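Local coordinates for T-lymphoma invasion and metastasis-inducing protein 1 (Homo sapiens, PDB 4K2P), which probably acts as a guanine nucleotide exchange factor for Rac-type GTPases, with a PH-CC-Ex region implicated in binding phosphoinositides and partner proteins such as Par-3, at residues R34-Y39 against P83-V88. The protein carries 5 engineered substitutions. Sequence-based numbering, arbitrary orientation.
Sequences RKWKHY and PKKDFV
The indole of W36 and the aliphatic chain of K85 meet on the beta barrel of a PH domain, a worked example of two distant segments joined by side chains alone. W36 just precedes strand 37-44, whereas K85 lies in the loop between strands 75-78 and 88-92. Their CA atoms are 11.0 Å apart, and no hydrogen bond crosses the gap. Both residues direct CB toward the other segment; with CG anti to the carbonyl carbon (chi1 -66° in W36, -57° in K85), the two side chains run past each other in opposite directions. K85 lays CD over one face of the indole, 3.4 Å above its plane but displaced toward the rim. CE continues obliquely past the pyrrole side, 3.0 Å from W36 NE1, a separation too short for ordinary packing and therefore doubtful in detail. Beyond CE the lysine bends (chi4 -51°) and carries NZ away from the ring, leaving CD and CE as the atoms that touch it. V88 approaches differently, at the edge of the six-membered ring and near its plane. L100 on strand 98-102 touches both W36 and V88, and K85 also packs on Q102 of that strand. The V88 approach is made by CG1, 4.3 Å from W36 CH2.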
loop_
_atom_site.group_PDB
_atom_site.type_symbol
_atom_site.label_atom_id
_atom_site.label_comp_id
_atom_site.label_asym_id
_atom_site.label_seq_id
_atom_site.Cartn_x
_atom_site.Cartn_y
_atom_site.Cartn_z
ATOM N N ARG A 34 5.003 5.122 -20.903
ATOM C CA ARG A 34 5.142 6.576 -20.863
ATOM C C ARG A 34 6.476 7.024 -20.290
ATOM O O ARG A 34 7.209 6.241 -19.689
ATOM C CB ARG A 34 4.028 7.197 -20.030
ATOM C CG ARG A 34 4.218 6.991 -18.532
ATOM C CD ARG A 34 3.048 7.540 -17.762
ATOM N NE ARG A 34 1.801 6.886 -18.140
ATOM C CZ ARG A 34 0.600 7.331 -17.795
ATOM N NH1 ARG A 34 0.488 8.437 -17.069
ATOM N NH2 ARG A 34 -0.487 6.674 -18.177
ATOM N N LYS A 35 6.765 8.310 -20.447
ATOM C CA LYS A 35 8.014 8.857 -19.957
ATOM C C LYS A 35 7.828 9.334 -18.525
ATOM O O LYS A 35 6.707 9.557 -18.062
ATOM C CB LYS A 35 8.484 10.035 -20.821
ATOM C CG LYS A 35 8.787 9.708 -22.277
ATOM C CD LYS A 35 9.506 10.876 -22.944
ATOM C CE LYS A 35 10.054 10.510 -24.318
ATOM N NZ LYS A 35 8.996 10.303 -25.345
ATOM N N TRP A 36 8.948 9.449 -17.824
ATOM C CA TRP A 36 9.003 10.092 -16.530
ATOM C C TRP A 36 8.776 11.586 -16.732
ATOM O O TRP A 36 9.103 12.119 -17.792
ATOM C CB TRP A 36 10.355 9.842 -15.867
ATOM C CG TRP A 36 10.619 8.410 -15.511
ATOM C CD1 TRP A 36 11.119 7.436 -16.329
ATOM C CD2 TRP A 36 10.450 7.804 -14.225
ATOM N NE1 TRP A 36 11.242 6.254 -15.638
ATOM C CE2 TRP A 36 10.844 6.456 -14.341
ATOM C CE3 TRP A 36 9.995 8.268 -12.986
ATOM C CZ2 TRP A 36 10.794 5.569 -13.272
ATOM C CZ3 TRP A 36 9.946 7.390 -11.927
ATOM C CH2 TRP A 36 10.342 6.056 -12.074
ATOM N N LYS A 37 8.192 12.245 -15.733
ATOM C CA LYS A 37 8.039 13.705 -15.729
ATOM C C LYS A 37 8.528 14.234 -14.385
ATOM O O LYS A 37 8.320 13.595 -13.363
ATOM C CB LYS A 37 6.580 14.114 -15.952
ATOM C CG LYS A 37 6.113 14.044 -17.401
ATOM C CD LYS A 37 4.662 14.511 -17.555
ATOM C CE LYS A 37 4.494 16.014 -17.318
ATOM N NZ LYS A 37 4.990 16.827 -18.468
ATOM N N HIS A 38 9.180 15.390 -14.375
ATOM C CA HIS A 38 9.675 15.936 -13.117
ATOM C C HIS A 38 8.673 16.912 -12.496
ATOM O O HIS A 38 7.998 17.677 -13.181
ATOM C CB HIS A 38 11.045 16.604 -13.320
ATOM C CG HIS A 38 10.985 17.977 -13.906
ATOM N ND1 HIS A 38 10.513 18.231 -15.175
ATOM C CD2 HIS A 38 11.377 19.175 -13.406
ATOM C CE1 HIS A 38 10.591 19.527 -15.421
ATOM N NE2 HIS A 38 11.110 20.121 -14.363
ATOM N N TYR A 39 8.588 16.861 -11.177
ATOM C CA TYR A 39 7.750 17.760 -10.408
ATOM C C TYR A 39 8.475 18.157 -9.143
ATOM O O TYR A 39 9.327 17.429 -8.656
ATOM C CB TYR A 39 6.432 17.100 -10.014
ATOM C CG TYR A 39 5.494 16.773 -11.135
ATOM C CD1 TYR A 39 4.660 17.741 -11.666
ATOM C CD2 TYR A 39 5.406 15.481 -11.637
ATOM C CE1 TYR A 39 3.777 17.439 -12.683
ATOM C CE2 TYR A 39 4.526 15.170 -12.649
ATOM C CZ TYR A 39 3.714 16.153 -13.169
ATOM O OH TYR A 39 2.837 15.848 -14.183
ATOM N N PRO A 83 14.550 -2.100 -13.267
ATOM C CA PRO A 83 15.542 -2.571 -14.236
ATOM C C PRO A 83 16.404 -1.485 -14.890
ATOM O O PRO A 83 17.405 -1.838 -15.522
ATOM C CB PRO A 83 14.679 -3.273 -15.290
ATOM C CG PRO A 83 13.340 -2.634 -15.186
ATOM C CD PRO A 83 13.167 -2.208 -13.769
ATOM N N LYS A 84 16.037 -0.212 -14.760
ATOM C CA LYS A 84 16.737 0.848 -15.493
ATOM C C LYS A 84 17.196 2.031 -14.634
ATOM O O LYS A 84 18.101 2.768 -15.033
ATOM C CB LYS A 84 15.868 1.324 -16.659
ATOM C CG LYS A 84 15.842 0.279 -17.771
ATOM C CD LYS A 84 14.930 0.614 -18.934
ATOM C CE LYS A 84 15.090 -0.441 -20.028
ATOM N NZ LYS A 84 14.246 -0.195 -21.228
ATOM N N LYS A 85 16.571 2.226 -13.479
ATOM C CA LYS A 85 16.840 3.413 -12.665
ATOM C C LYS A 85 17.116 3.073 -11.208
ATOM O O LYS A 85 16.479 2.182 -10.635
ATOM C CB LYS A 85 15.661 4.380 -12.754
ATOM C CG LYS A 85 15.349 4.782 -14.175
ATOM C CD LYS A 85 14.521 6.047 -14.244
ATOM C CE LYS A 85 14.275 6.450 -15.688
ATOM N NZ LYS A 85 15.533 6.497 -16.482
ATOM N N ASP A 86 18.081 3.781 -10.619
ATOM C CA ASP A 86 18.363 3.671 -9.189
ATOM C C ASP A 86 17.495 4.649 -8.393
ATOM O O ASP A 86 16.996 5.630 -8.933
ATOM C CB ASP A 86 19.849 3.929 -8.898
ATOM C CG ASP A 86 20.756 2.820 -9.407
ATOM O OD1 ASP A 86 20.318 1.648 -9.448
ATOM O OD2 ASP A 86 21.914 3.118 -9.766
ATOM N N PHE A 87 17.299 4.344 -7.115
ATOM C CA PHE A 87 16.608 5.221 -6.172
ATOM C C PHE A 87 15.150 5.455 -6.531
ATOM O O PHE A 87 14.611 6.548 -6.340
ATOM C CB PHE A 87 17.362 6.544 -6.069
ATOM C CG PHE A 87 18.832 6.362 -5.888
ATOM C CD1 PHE A 87 19.307 5.459 -4.953
ATOM C CD2 PHE A 87 19.740 7.052 -6.666
ATOM C CE1 PHE A 87 20.669 5.263 -4.784
ATOM C CE2 PHE A 87 21.099 6.858 -6.499
ATOM C CZ PHE A 87 21.558 5.958 -5.554
ATOM N N VAL A 88 14.514 4.396 -7.018
ATOM C CA VAL A 88 13.087 4.395 -7.290
ATOM C C VAL A 88 12.333 3.887 -6.063
ATOM O O VAL A 88 12.780 2.953 -5.407
ATOM C CB VAL A 88 12.748 3.516 -8.520
ATOM C CG1 VAL A 88 11.248 3.466 -8.766
ATOM C CG2 VAL A 88 13.464 4.041 -9.746
#